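Thiosulfate sulfurtransferase (Pseudomonas aeruginosa, PDB 1YT8) probably transfers sulfur from thiosulfate to cyanide as a thiosulfate sulfurtransferase, using a chain with four rhodanese-like domains. Local coordinates at residues A[165-170]-A[237-241]; A[370-376]-A[441-447]; A[115-119]-A[341-345]; A[223-227]-A[501-507]. One frame throughout, in Å; residues are numbered along the deposited sequence.

Interaction 1 (A[165-170]-A[237-241]); sequences GGISVP and TRRFG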
loop_
_atom_site.group_PDB
_atom_site.type_symbol
_atom_site.label_atom_id
_atom_site.label_comp_id
_atom_site.label_asym_id
_atom_site.label_seq_id
_atom_site.Cartn_x
_atom_site.Cartn_y
_atom_site.Cartn_z
ATOM N N GLY A 165 11.045 -11.757 21.865
ATOM C CA GLY A 165 12.426 -11.387 21.612
ATOM C C GLY A 165 12.683 -10.813 20.231
ATOM O O GLY A 165 13.802 -10.419 19.925
ATOM N N GLY A 166 11.647 -10.758 19.401
ATOM C CA GLY A 166 11.796 -10.237 18.052
ATOM C C GLY A 166 12.317 -8.814 17.979
ATOM O O GLY A 166 12.065 -7.994 18.866
ATOM N N ILE A 167 13.039 -8.524 16.900
ATOM C CA ILE A 167 13.626 -7.206 16.660
ATOM C C ILE A 167 13.083 -6.660 15.345
ATOM O O ILE A 167 13.102 -7.352 14.333
ATOM C CB ILE A 167 15.164 -7.311 16.547
ATOM C CG1 ILE A 167 15.729 -7.936 17.825
ATOM C CG2 ILE A 167 15.769 -5.924 16.283
ATOM C CD1 ILE A 167 17.166 -8.411 17.706
ATOM N N SER A 168 12.600 -5.424 15.357
ATOM C CA SER A 168 12.060 -4.821 14.146
ATOM C C SER A 168 13.144 -4.473 13.127
ATOM O O SER A 168 14.041 -3.673 13.402
ATOM C CB SER A 168 11.267 -3.560 14.494
ATOM O OG SER A 168 10.867 -2.877 13.318
ATOM N N VAL A 169 13.062 -5.092 11.953
ATOM C CA VAL A 169 14.008 -4.837 10.871
ATOM C C VAL A 169 13.230 -4.930 9.559
ATOM O O VAL A 169 13.241 -5.971 8.891
ATOM C CB VAL A 169 15.165 -5.871 10.844
ATOM C CG1 VAL A 169 16.222 -5.440 9.826
ATOM C CG2 VAL A 169 15.786 -6.013 12.226
ATOM N N PRO A 170 12.535 -3.844 9.179
ATOM C CA PRO A 170 11.744 -3.796 7.946
ATOM C C PRO A 170 12.483 -4.392 6.749
ATOM O O PRO A 170 13.687 -4.196 6.586
ATOM C CB PRO A 170 11.455 -2.307 7.783
ATOM C CG PRO A 170 11.324 -1.853 9.204
ATOM C CD PRO A 170 12.510 -2.538 9.859
ATOM N N THR A 237 9.648 -2.685 21.471
ATOM C CA THR A 237 10.395 -1.603 20.845
ATOM C C THR A 237 11.812 -1.967 20.383
ATOM O O THR A 237 12.600 -1.079 20.063
ATOM C CB THR A 237 10.499 -0.397 21.814
ATOM O OG1 THR A 237 11.206 -0.797 22.993
ATOM C CG2 THR A 237 9.111 0.086 22.225
ATOM N N ARG A 238 12.146 -3.255 20.358
ATOM C CA ARG A 238 13.478 -3.662 19.913
ATOM C C ARG A 238 13.595 -3.317 18.437
ATOM O O ARG A 238 12.710 -3.635 17.641
ATOM C CB ARG A 238 13.682 -5.164 20.112
ATOM C CG ARG A 238 13.276 -5.651 21.489
ATOM C CD ARG A 238 13.766 -7.068 21.740
ATOM N NE ARG A 238 13.078 -7.666 22.877
ATOM C CZ ARG A 238 11.862 -8.201 22.816
ATOM N NH1 ARG A 238 11.200 -8.221 21.666
ATOM N NH2 ARG A 238 11.303 -8.707 23.908
ATOM N N ARG A 239 14.691 -2.669 18.068
ATOM C CA ARG A 239 14.877 -2.263 16.688
ATOM C C ARG A 239 16.344 -2.230 16.274
ATOM O O ARG A 239 17.240 -2.184 17.117
ATOM C CB ARG A 239 14.222 -0.887 16.487
ATOM C CG ARG A 239 14.607 -0.174 15.205
ATOM C CD ARG A 239 13.437 0.588 14.590
ATOM N NE ARG A 239 12.770 1.494 15.521
ATOM C CZ ARG A 239 11.840 2.376 15.157
ATOM N NH1 ARG A 239 11.473 2.469 13.883
ATOM N NH2 ARG A 239 11.272 3.161 16.064
ATOM N N PHE A 240 16.579 -2.273 14.966
ATOM C CA PHE A 240 17.928 -2.226 14.428
ATOM C C PHE A 240 18.548 -0.882 14.799
ATOM O O PHE A 240 17.842 0.060 15.168
ATOM C CB PHE A 240 17.890 -2.374 12.901
ATOM C CG PHE A 240 17.190 -1.241 12.198
ATOM C CD1 PHE A 240 17.860 -0.049 11.927
ATOM C CD2 PHE A 240 15.851 -1.354 11.832
ATOM C CE1 PHE A 240 17.205 1.013 11.302
ATOM C CE2 PHE A 240 15.186 -0.301 11.208
ATOM C CZ PHE A 240 15.862 0.886 10.942
ATOM N N GLY A 241 19.867 -0.796 14.688
ATOM C CA GLY A 241 20.542 0.445 15.007
ATOM C C GLY A 241 21.399 0.916 13.850
ATOM O O GLY A 241 21.384 0.321 12.767
#
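Arg238 leaves its backbone with CG beside the N (chi1 -48°) and then runs extended to NE, which carries its guanidinium back over the Gly165-Gly166 turn. This turn leads into strand 167-168, an outermost strand of a five-stranded parallel rhodanese sheet, and 237-241 pairs with it through a single bridge of parallel type centred on Ser168 and Arg239. Ser168 N donates to Arg238 O at 2.9 Å, and Phe240 N donates to Ser168 O at 3.3 Å. The guanidinium gives NH1 to a lone pair of Gly166 O at 2.9 Å, while Gly165 CA lies 3.3 Å above its plane, toward the rim. Glu233 forms a salt bridge with NH2 and also accepts a bond from Gly165 N; Tyr158 OH adds a second bond to Gly166 O. Ile167 packs CG2 against the backbone C of Arg239 at 3.7 Å. Phe240, with CG between its backbone N and carbonyl carbon (chi1 64°), turns its ring so that Pro170 CD meets CE2 at the ring edge, 3.7 Å away.

Interaction 2 (A[370-376]-A[441-447]); sequences LPRQPRA and LLARFAV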
loop_
_atom_site.group_PDB
_atom_site.type_symbol
_atom_site.label_atom_id
_atom_site.label_comp_id
_atom_site.label_asym_id
_atom_site.label_seq_id
_atom_site.Cartn_x
_atom_site.Cartn_y
_atom_site.Cartn_z
ATOM N N LEU A 370 -1.841 17.019 -6.326
ATOM C CA LEU A 370 -3.291 17.105 -6.371
ATOM C C LEU A 370 -3.797 17.940 -7.537
ATOM O O LEU A 370 -3.085 18.796 -8.063
ATOM C CB LEU A 370 -3.826 17.710 -5.070
ATOM C CG LEU A 370 -3.581 16.965 -3.754
ATOM C CD1 LEU A 370 -3.998 17.857 -2.592
ATOM C CD2 LEU A 370 -4.360 15.652 -3.734
ATOM N N PRO A 371 -5.039 17.683 -7.970
ATOM C CA PRO A 371 -5.619 18.446 -9.076
ATOM C C PRO A 371 -6.080 19.784 -8.493
ATOM O O PRO A 371 -5.884 20.040 -7.304
ATOM C CB PRO A 371 -6.778 17.564 -9.524
ATOM C CG PRO A 371 -7.230 16.942 -8.241
ATOM C CD PRO A 371 -5.928 16.578 -7.565
ATOM N N ARG A 372 -6.682 20.638 -9.312
ATOM C CA ARG A 372 -7.146 21.925 -8.815
ATOM C C ARG A 372 -8.185 21.701 -7.720
ATOM O O ARG A 372 -9.070 20.860 -7.860
ATOM C CB ARG A 372 -7.745 22.753 -9.959
ATOM C CG ARG A 372 -8.366 24.074 -9.509
ATOM C CD ARG A 372 -8.652 25.025 -10.676
ATOM N NE ARG A 372 -9.400 24.396 -11.763
ATOM C CZ ARG A 372 -8.841 23.787 -12.808
ATOM N NH1 ARG A 372 -7.518 23.724 -12.916
ATOM N NH2 ARG A 372 -9.603 23.241 -13.745
ATOM N N GLN A 373 -8.060 22.447 -6.627
ATOM C CA GLN A 373 -8.987 22.339 -5.502
ATOM C C GLN A 373 -10.301 23.045 -5.826
ATOM O O GLN A 373 -10.302 24.231 -6.146
ATOM C CB GLN A 373 -8.381 22.991 -4.252
ATOM C CG GLN A 373 -8.133 22.046 -3.085
ATOM C CD GLN A 373 -6.939 21.143 -3.309
ATOM O OE1 GLN A 373 -6.880 20.408 -4.296
ATOM N NE2 GLN A 373 -5.978 21.191 -2.391
ATOM N N PRO A 374 -11.435 22.327 -5.756
ATOM C CA PRO A 374 -12.714 22.980 -6.056
ATOM C C PRO A 374 -13.053 24.039 -5.010
ATOM O O PRO A 374 -12.582 23.978 -3.874
ATOM C CB PRO A 374 -13.708 21.818 -6.061
ATOM C CG PRO A 374 -13.087 20.832 -5.124
ATOM C CD PRO A 374 -11.626 20.891 -5.498
ATOM N N ARG A 375 -13.870 25.010 -5.393
ATOM C CA ARG A 375 -14.242 26.075 -4.474
ATOM C C ARG A 375 -15.328 25.626 -3.505
ATOM O O ARG A 375 -16.122 24.738 -3.810
ATOM C CB ARG A 375 -14.727 27.301 -5.247
ATOM C CG ARG A 375 -15.045 28.478 -4.346
ATOM C CD ARG A 375 -15.628 29.653 -5.110
ATOM N NE ARG A 375 -16.040 30.709 -4.190
ATOM C CZ ARG A 375 -16.943 30.548 -3.227
ATOM N NH1 ARG A 375 -17.536 29.372 -3.058
ATOM N NH2 ARG A 375 -17.250 31.559 -2.426
ATOM N N ALA A 376 -15.353 26.242 -2.329
ATOM C CA ALA A 376 -16.352 25.910 -1.328
ATOM C C ALA A 376 -16.485 27.013 -0.295
ATOM O O ALA A 376 -15.509 27.690 0.040
ATOM C CB ALA A 376 -15.984 24.594 -0.635
ATOM N N LEU A 441 -9.837 18.061 3.341
ATOM C CA LEU A 441 -9.395 17.822 1.972
ATOM C C LEU A 441 -10.351 16.975 1.138
ATOM O O LEU A 441 -10.769 17.388 0.058
ATOM C CB LEU A 441 -8.009 17.171 1.957
ATOM C CG LEU A 441 -7.465 16.884 0.551
ATOM C CD1 LEU A 441 -7.444 18.167 -0.269
ATOM C CD2 LEU A 441 -6.071 16.287 0.653
ATOM N N LEU A 442 -10.690 15.787 1.627
ATOM C CA LEU A 442 -11.592 14.923 0.879
ATOM C C LEU A 442 -13.006 15.484 0.823
ATOM O O LEU A 442 -13.679 15.379 -0.201
ATOM C CB LEU A 442 -11.625 13.518 1.480
ATOM C CG LEU A 442 -12.593 12.557 0.773
ATOM C CD1 LEU A 442 -12.423 12.649 -0.743
ATOM C CD2 LEU A 442 -12.345 11.134 1.259
ATOM N N ALA A 443 -13.451 16.087 1.920
ATOM C CA ALA A 443 -14.793 16.656 1.975
ATOM C C ALA A 443 -14.992 17.767 0.941
ATOM O O ALA A 443 -16.092 17.930 0.403
ATOM C CB ALA A 443 -15.080 17.184 3.382
ATOM N N ARG A 444 -13.931 18.521 0.666
ATOM C CA ARG A 444 -13.988 19.611 -0.306
ATOM C C ARG A 444 -14.369 19.107 -1.699
ATOM O O ARG A 444 -15.120 19.761 -2.420
ATOM C CB ARG A 444 -12.636 20.341 -0.373
ATOM C CG ARG A 444 -12.590 21.482 -1.395
ATOM C CD ARG A 444 -11.219 22.154 -1.445
ATOM N NE ARG A 444 -10.947 23.009 -0.287
ATOM C CZ ARG A 444 -11.407 24.249 -0.141
ATOM N NH1 ARG A 444 -12.168 24.800 -1.082
ATOM N NH2 ARG A 444 -11.103 24.947 0.945
ATOM N N PHE A 445 -13.850 17.943 -2.078
ATOM C CA PHE A 445 -14.150 17.372 -3.388
ATOM C C PHE A 445 -15.576 16.846 -3.479
ATOM O O PHE A 445 -16.069 16.556 -4.573
ATOM C CB PHE A 445 -13.162 16.242 -3.705
ATOM C CG PHE A 445 -11.815 16.728 -4.152
ATOM C CD1 PHE A 445 -11.608 17.126 -5.470
ATOM C CD2 PHE A 445 -10.760 16.825 -3.251
ATOM C CE1 PHE A 445 -10.370 17.615 -5.883
ATOM C CE2 PHE A 445 -9.521 17.312 -3.656
ATOM C CZ PHE A 445 -9.327 17.709 -4.976
ATOM N N ALA A 446 -16.243 16.737 -2.332
ATOM C CA ALA A 446 -17.608 16.226 -2.285
ATOM C C ALA A 446 -18.690 17.301 -2.237
ATOM O O ALA A 446 -19.873 16.997 -2.390
ATOM C CB ALA A 446 -17.764 15.285 -1.087
ATOM N N VAL A 447 -18.291 18.552 -2.027
ATOM C CA VAL A 447 -19.258 19.643 -1.942
ATOM C C VAL A 447 -20.212 19.716 -3.134
ATOM O O VAL A 447 -21.431 19.754 -2.956
ATOM C CB VAL A 447 -18.542 21.010 -1.781
ATOM C CG1 VAL A 447 -19.562 22.147 -1.810
ATOM C CG2 VAL A 447 -17.774 21.033 -0.466
HETATM O O HOH W 1 -12.672 28.074 -1.189
#
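The loop that enters strand 378-379, an outermost strand of a five-stranded parallel rhodanese sheet, lies across the first turns of helix 441-454, and Arg444, Phe445 and Pro374 contribute most to the contact. The Pro374 side chain crosses that of Phe445 at about a right angle: CD sits over the face, 3.9 Å from the ring centroid and 27° off the normal, a CH-pi contact. Pro371 CG reaches CZ of the same ring obliquely at 4.0 Å, so both prolines touch this ring, but only Pro374 lies over its face. Beside it, Arg444 starts out extended and then bends at chi3 (-74°), bringing CG, CD and NH1 close to the Pro374 oxygen. NH1 donates to Pro374 O at 2.9 Å, the oxygen lying near the guanidinium plane and the nitrogen in the carbonyl plane. The aliphatic part of Arg444 serves as packing surface too, with CD 3.5 Å from Gln373 CG. A water extends the polar link: it donates to Ala376 O at 3.1 Å and weakly accepts from Arg444 NH1. At the two ends the contact is apolar: Leu370 CD1 and Leu441 CD2 meet tip to tip at 4.2 Å, and Ala376 CB touches Val447 CG2 at 4.0 Å. Beneath the helix, Ala443 and Val447 rest on Leu435 of strand 432-436, and Ala376 and Arg444 touch Leu460 of strand 458-461. Near the Leu370 end, helix 51-58 approaches through Leu53, which touches Leu441 and Phe445, and through His56, which touches Pro371.

Interaction 3 (A[115-119]-A[341-345]); sequences PSKAF and WLAQM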
loop_
_atom_site.group_PDB
_atom_site.type_symbol
_atom_site.label_atom_id
_atom_site.label_comp_id
_atom_site.label_asym_id
_atom_site.label_seq_id
_atom_site.Cartn_x
_atom_site.Cartn_y
_atom_site.Cartn_z
ATOM N N PRO A 115 -0.223 -9.436 -6.484
ATOM C CA PRO A 115 0.995 -9.735 -7.244
ATOM C C PRO A 115 2.186 -9.954 -6.306
ATOM O O PRO A 115 2.960 -10.904 -6.470
ATOM C CB PRO A 115 1.168 -8.496 -8.118
ATOM C CG PRO A 115 -0.254 -8.081 -8.383
ATOM C CD PRO A 115 -0.891 -8.230 -7.010
ATOM N N SER A 116 2.320 -9.078 -5.317
ATOM C CA SER A 116 3.413 -9.176 -4.354
ATOM C C SER A 116 3.375 -10.466 -3.542
ATOM O O SER A 116 4.409 -11.110 -3.332
ATOM C CB SER A 116 3.387 -7.981 -3.397
ATOM O OG SER A 116 3.586 -6.762 -4.091
ATOM N N LYS A 117 2.188 -10.842 -3.077
ATOM C CA LYS A 117 2.046 -12.049 -2.272
ATOM C C LYS A 117 2.180 -13.326 -3.092
ATOM O O LYS A 117 2.769 -14.308 -2.633
ATOM C CB LYS A 117 0.707 -12.029 -1.536
ATOM C CG LYS A 117 0.554 -10.833 -0.617
ATOM C CD LYS A 117 -0.820 -10.793 0.021
ATOM C CE LYS A 117 -0.936 -9.619 0.976
ATOM N NZ LYS A 117 -2.302 -9.552 1.574
ATOM N N ALA A 118 1.627 -13.314 -4.300
ATOM C CA ALA A 118 1.714 -14.473 -5.179
ATOM C C ALA A 118 3.180 -14.666 -5.553
ATOM O O ALA A 118 3.671 -15.796 -5.641
ATOM C CB ALA A 118 0.872 -14.247 -6.426
ATOM N N PHE A 119 3.884 -13.558 -5.772
ATOM C CA PHE A 119 5.302 -13.636 -6.110
ATOM C C PHE A 119 6.074 -14.272 -4.955
ATOM O O PHE A 119 6.987 -15.066 -5.172
ATOM C CB PHE A 119 5.887 -12.248 -6.391
ATOM C CG PHE A 119 7.378 -12.265 -6.610
ATOM C CD1 PHE A 119 7.919 -12.842 -7.757
ATOM C CD2 PHE A 119 8.242 -11.753 -5.648
ATOM C CE1 PHE A 119 9.306 -12.911 -7.944
ATOM C CE2 PHE A 119 9.630 -11.817 -5.823
ATOM C CZ PHE A 119 10.161 -12.400 -6.979
ATOM N N TRP A 341 14.085 -7.417 -6.335
ATOM C CA TRP A 341 12.783 -8.057 -6.178
ATOM C C TRP A 341 11.768 -7.516 -7.188
ATOM O O TRP A 341 11.001 -8.278 -7.780
ATOM C CB TRP A 341 12.275 -7.870 -4.740
ATOM C CG TRP A 341 13.041 -8.703 -3.754
ATOM C CD1 TRP A 341 13.693 -8.266 -2.633
ATOM C CD2 TRP A 341 13.265 -10.117 -3.824
ATOM N NE1 TRP A 341 14.313 -9.326 -2.003
ATOM C CE2 TRP A 341 14.063 -10.472 -2.714
ATOM C CE3 TRP A 341 12.866 -11.122 -4.721
ATOM C CZ2 TRP A 341 14.472 -11.791 -2.475
ATOM C CZ3 TRP A 341 13.274 -12.434 -4.485
ATOM C CH2 TRP A 341 14.069 -12.755 -3.370
ATOM N N LEU A 342 11.766 -6.202 -7.391
ATOM C CA LEU A 342 10.850 -5.586 -8.351
ATOM C C LEU A 342 11.151 -6.091 -9.770
ATOM O O LEU A 342 10.245 -6.275 -10.586
ATOM C CB LEU A 342 10.976 -4.054 -8.276
ATOM C CG LEU A 342 10.443 -3.452 -6.967
ATOM C CD1 LEU A 342 10.971 -2.036 -6.770
ATOM C CD2 LEU A 342 8.925 -3.472 -6.988
ATOM N N ALA A 343 12.430 -6.320 -10.058
ATOM C CA ALA A 343 12.840 -6.822 -11.366
ATOM C C ALA A 343 12.287 -8.235 -11.564
ATOM O O ALA A 343 11.803 -8.583 -12.645
ATOM C CB ALA A 343 14.366 -6.836 -11.463
ATOM N N GLN A 344 12.350 -9.040 -10.509
ATOM C CA GLN A 344 11.861 -10.410 -10.562
ATOM C C GLN A 344 10.344 -10.445 -10.675
ATOM O O GLN A 344 9.764 -11.435 -11.125
ATOM C CB GLN A 344 12.360 -11.183 -9.335
ATOM C CG GLN A 344 13.868 -11.462 -9.421
ATOM C CD GLN A 344 14.466 -12.036 -8.151
ATOM O OE1 GLN A 344 14.309 -13.217 -7.847
ATOM N NE2 GLN A 344 15.164 -11.196 -7.404
HETATM N N MSE A 345 9.702 -9.351 -10.284
HETATM C CA MSE A 345 8.255 -9.256 -10.395
HETATM C C MSE A 345 7.898 -8.625 -11.740
HETATM O O MSE A 345 6.781 -8.148 -11.946
HETATM C CB MSE A 345 7.671 -8.445 -9.234
HETATM C CG MSE A 345 7.613 -9.232 -7.931
HETATM SE SE MSE A 345 6.558 -8.349 -6.551
HETATM C CE MSE A 345 7.822 -6.998 -6.060
#
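Met345, present as selenomethionine, presses a methylene rather than its heavy atom onto the Phe119 ring: CG stands 3.5 Å from the centroid and 20° off the normal, a close CH-pi contact over one face. The selenium lies further out, 4.6 Å from the centroid and oblique, in a Met-aromatic contact, and SE also comes within 3.9 Å of Ser116 CA. Helix 114-127 packs here against the C-terminal end of helix 334-344 of a rhodanese-like domain, where Met345 is the first residue to leave helical geometry. Phe119 points toward this end, with CG opposite its backbone N (chi1 174°), and Trp341 and Gln344 of helix 334-344 meet other parts of the ring. Trp341 CE3 comes up at the edge, 3.5 Å from Phe119 CE2. The two aromatic groups meet rim to rim, their planes 68° apart. Gln344 contributes CB, 3.4 Å from Phe119 CZ, while its amide turns away to Ser340 O and to the backbone N of Ile529. Phe526, near the chain's C-terminus, adds an edge-to-face ring contact. The polar ends have partners outside the two segments: Ser116 OG bonds to Val311 O and Thr314, and Trp341 NE1 to Ser205. What joins the two helices here is therefore dispersion and weak CH-pi attraction, and its specificity comes from shape, in the fit of one ring among a selenoether chain, an indole rim and Gln344 CB.

Interaction 4 (A[223-227]-A[501-507]); sequences IGWTL and REAMQGY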
loop_
_atom_site.group_PDB
_atom_site.type_symbol
_atom_site.label_atom_id
_atom_site.label_comp_id
_atom_site.label_asym_id
_atom_site.label_seq_id
_atom_site.Cartn_x
_atom_site.Cartn_y
_atom_site.Cartn_z
ATOM N N ILE A 223 0.651 -15.371 12.798
ATOM C CA ILE A 223 -0.570 -16.149 12.626
ATOM C C ILE A 223 -0.262 -17.584 13.051
ATOM O O ILE A 223 -1.008 -18.193 13.819
ATOM C CB ILE A 223 -1.037 -16.148 11.145
ATOM C CG1 ILE A 223 -1.710 -14.812 10.821
ATOM C CG2 ILE A 223 -1.989 -17.318 10.880
ATOM C CD1 ILE A 223 -2.149 -14.650 9.369
ATOM N N GLY A 224 0.854 -18.106 12.551
ATOM C CA GLY A 224 1.255 -19.462 12.881
ATOM C C GLY A 224 1.610 -19.620 14.346
ATOM O O GLY A 224 1.414 -20.687 14.928
ATOM N N TRP A 225 2.148 -18.560 14.941
ATOM C CA TRP A 225 2.524 -18.574 16.352
ATOM C C TRP A 225 1.254 -18.743 17.192
ATOM O O TRP A 225 1.212 -19.540 18.127
ATOM C CB TRP A 225 3.237 -17.260 16.706
ATOM C CG TRP A 225 4.071 -17.323 17.953
ATOM C CD1 TRP A 225 3.714 -16.902 19.204
ATOM C CD2 TRP A 225 5.405 -17.842 18.070
ATOM N NE1 TRP A 225 4.745 -17.125 20.093
ATOM C CE2 TRP A 225 5.794 -17.700 19.423
ATOM C CE3 TRP A 225 6.309 -18.415 17.162
ATOM C CZ2 TRP A 225 7.049 -18.109 19.889
ATOM C CZ3 TRP A 225 7.559 -18.822 17.626
ATOM C CH2 TRP A 225 7.916 -18.666 18.979
ATOM N N THR A 226 0.215 -17.994 16.839
ATOM C CA THR A 226 -1.059 -18.069 17.545
ATOM C C THR A 226 -1.713 -19.428 17.318
ATOM O O THR A 226 -2.194 -20.057 18.261
ATOM C CB THR A 226 -2.020 -16.962 17.064
ATOM O OG1 THR A 226 -1.453 -15.686 17.372
ATOM C CG2 THR A 226 -3.379 -17.090 17.740
ATOM N N LEU A 227 -1.720 -19.887 16.069
ATOM C CA LEU A 227 -2.323 -21.176 15.746
ATOM C C LEU A 227 -1.615 -22.316 16.474
ATOM O O LEU A 227 -2.218 -23.353 16.755
ATOM C CB LEU A 227 -2.285 -21.421 14.233
ATOM C CG LEU A 227 -3.094 -20.454 13.365
ATOM C CD1 LEU A 227 -2.895 -20.799 11.890
ATOM C CD2 LEU A 227 -4.567 -20.526 13.741
ATOM N N ARG A 501 -9.387 -17.450 14.401
ATOM C CA ARG A 501 -8.445 -18.452 13.917
ATOM C C ARG A 501 -8.837 -18.971 12.537
ATOM O O ARG A 501 -7.974 -19.248 11.704
ATOM C CB ARG A 501 -8.365 -19.618 14.910
ATOM C CG ARG A 501 -7.815 -19.238 16.284
ATOM C CD ARG A 501 -8.015 -20.362 17.296
ATOM N NE ARG A 501 -7.290 -21.580 16.940
ATOM C CZ ARG A 501 -6.014 -21.811 17.238
ATOM N NH1 ARG A 501 -5.310 -20.906 17.906
ATOM N NH2 ARG A 501 -5.442 -22.948 16.863
ATOM N N GLU A 502 -10.140 -19.095 12.297
ATOM C CA GLU A 502 -10.635 -19.586 11.014
ATOM C C GLU A 502 -10.237 -18.652 9.874
ATOM O O GLU A 502 -9.869 -19.105 8.791
ATOM C CB GLU A 502 -12.160 -19.730 11.045
ATOM C CG GLU A 502 -12.690 -20.701 12.098
ATOM C CD GLU A 502 -12.553 -20.171 13.520
ATOM O OE1 GLU A 502 -13.024 -19.041 13.786
ATOM O OE2 GLU A 502 -11.981 -20.885 14.371
ATOM N N ALA A 503 -10.321 -17.349 10.120
ATOM C CA ALA A 503 -9.963 -16.362 9.109
ATOM C C ALA A 503 -8.456 -16.370 8.863
ATOM O O ALA A 503 -8.002 -16.221 7.728
ATOM C CB ALA A 503 -10.414 -14.976 9.550
HETATM N N MSE A 504 -7.680 -16.549 9.927
HETATM C CA MSE A 504 -6.230 -16.569 9.797
HETATM C C MSE A 504 -5.744 -17.811 9.059
HETATM O O MSE A 504 -4.869 -17.720 8.201
HETATM C CB MSE A 504 -5.570 -16.460 11.173
HETATM C CG MSE A 504 -5.847 -15.132 11.865
HETATM SE SE MSE A 504 -4.818 -14.899 13.499
HETATM C CE MSE A 504 -4.270 -13.059 13.252
ATOM N N GLN A 505 -6.310 -18.970 9.377
ATOM C CA GLN A 505 -5.912 -20.191 8.685
ATOM C C GLN A 505 -6.369 -20.084 7.232
ATOM O O GLN A 505 -5.686 -20.544 6.315
ATOM C CB GLN A 505 -6.553 -21.421 9.335
ATOM C CG GLN A 505 -6.228 -22.736 8.626
ATOM C CD GLN A 505 -4.740 -23.043 8.606
ATOM O OE1 GLN A 505 -4.099 -23.110 9.653
ATOM N NE2 GLN A 505 -4.185 -23.239 7.414
ATOM N N GLY A 506 -7.531 -19.469 7.031
ATOM C CA GLY A 506 -8.059 -19.311 5.687
ATOM C C GLY A 506 -7.137 -18.468 4.829
ATOM O O GLY A 506 -7.037 -18.672 3.618
ATOM N N TYR A 507 -6.464 -17.511 5.462
ATOM C CA TYR A 507 -5.532 -16.637 4.761
ATOM C C TYR A 507 -4.347 -17.468 4.268
ATOM O O TYR A 507 -3.892 -17.310 3.133
ATOM C CB TYR A 507 -5.035 -15.531 5.694
ATOM C CG TYR A 507 -4.122 -14.539 5.013
ATOM C CD1 TYR A 507 -4.621 -13.640 4.068
ATOM C CD2 TYR A 507 -2.754 -14.521 5.284
ATOM C CE1 TYR A 507 -3.776 -12.749 3.408
ATOM C CE2 TYR A 507 -1.902 -13.636 4.628
ATOM C CZ TYR A 507 -2.420 -12.754 3.693
ATOM O OH TYR A 507 -1.581 -11.880 3.042
#
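Arg501 reaches the C-terminal end of helix 221-227 and gives each of its terminal nitrogens to a different backbone carbonyl. NH1 donates to Thr226 O at 3.2 Å and NH2 to Leu227 O at 3.3 Å, so two last-turn carbonyls of this rhodanese-domain helix are answered by one guanidinium from helix 501-512. Both bonds are long. The first donor stands above its carbonyl plane and the second is tilted 20° from its own. A positive charge here would probably also suit the negative end of the helix dipole. The axes of the two short helix segments approach to 10.3 Å, with 131° between their directions, nearer antiparallel than parallel. Between them, Ile223 CG2 packs on Met504 CB (a selenomethionine) at 3.7 Å, and Ile223 CD1 meets Tyr507 CD2 obliquely at 4.1 Å. Other polar side-chain atoms have partners outside the pair. Thr226 OG1 bonds to Thr222 O within its own helix, and Gln505 NE2 to Asp509 OD1; Gln505 OE1 itself lies 3.4 Å from Leu227 CD1, a packing contact. Tyr507 OH bonds to Lys117 NZ, and the Tyr507 side chain lies about 5 Å from the bound sulfite. The Ile223 backbone is hydrogen-bonded to Ala194, a residue of that sulfite pocket. The Leu227 and Arg501 side chains run alongside in opposing senses, which lays Leu227 CD2 over the centre of one guanidinium face, 4.0 Å above its plane.

How the interactions relate
Interaction 3 is the buried contact and relies on apolar and aromatic packing; interaction 2 is at the surface and mixes proline packing with one arginine bond and a water. Interactions 1 and 4 are partly buried. An arginine grips a backbone carbonyl in interactions 1 and 2, and two in interaction 4, at the turn before an edge strand, in the loop entering one, and at a helix end respectively. Interactions 1 and 2 both involve an outermost strand of a rhodanese sheet or the loop entering it, with centres 41 Å apart on opposite sides of the chain's centre. Interactions 3 and 4 touch through Lys117 and Tyr507.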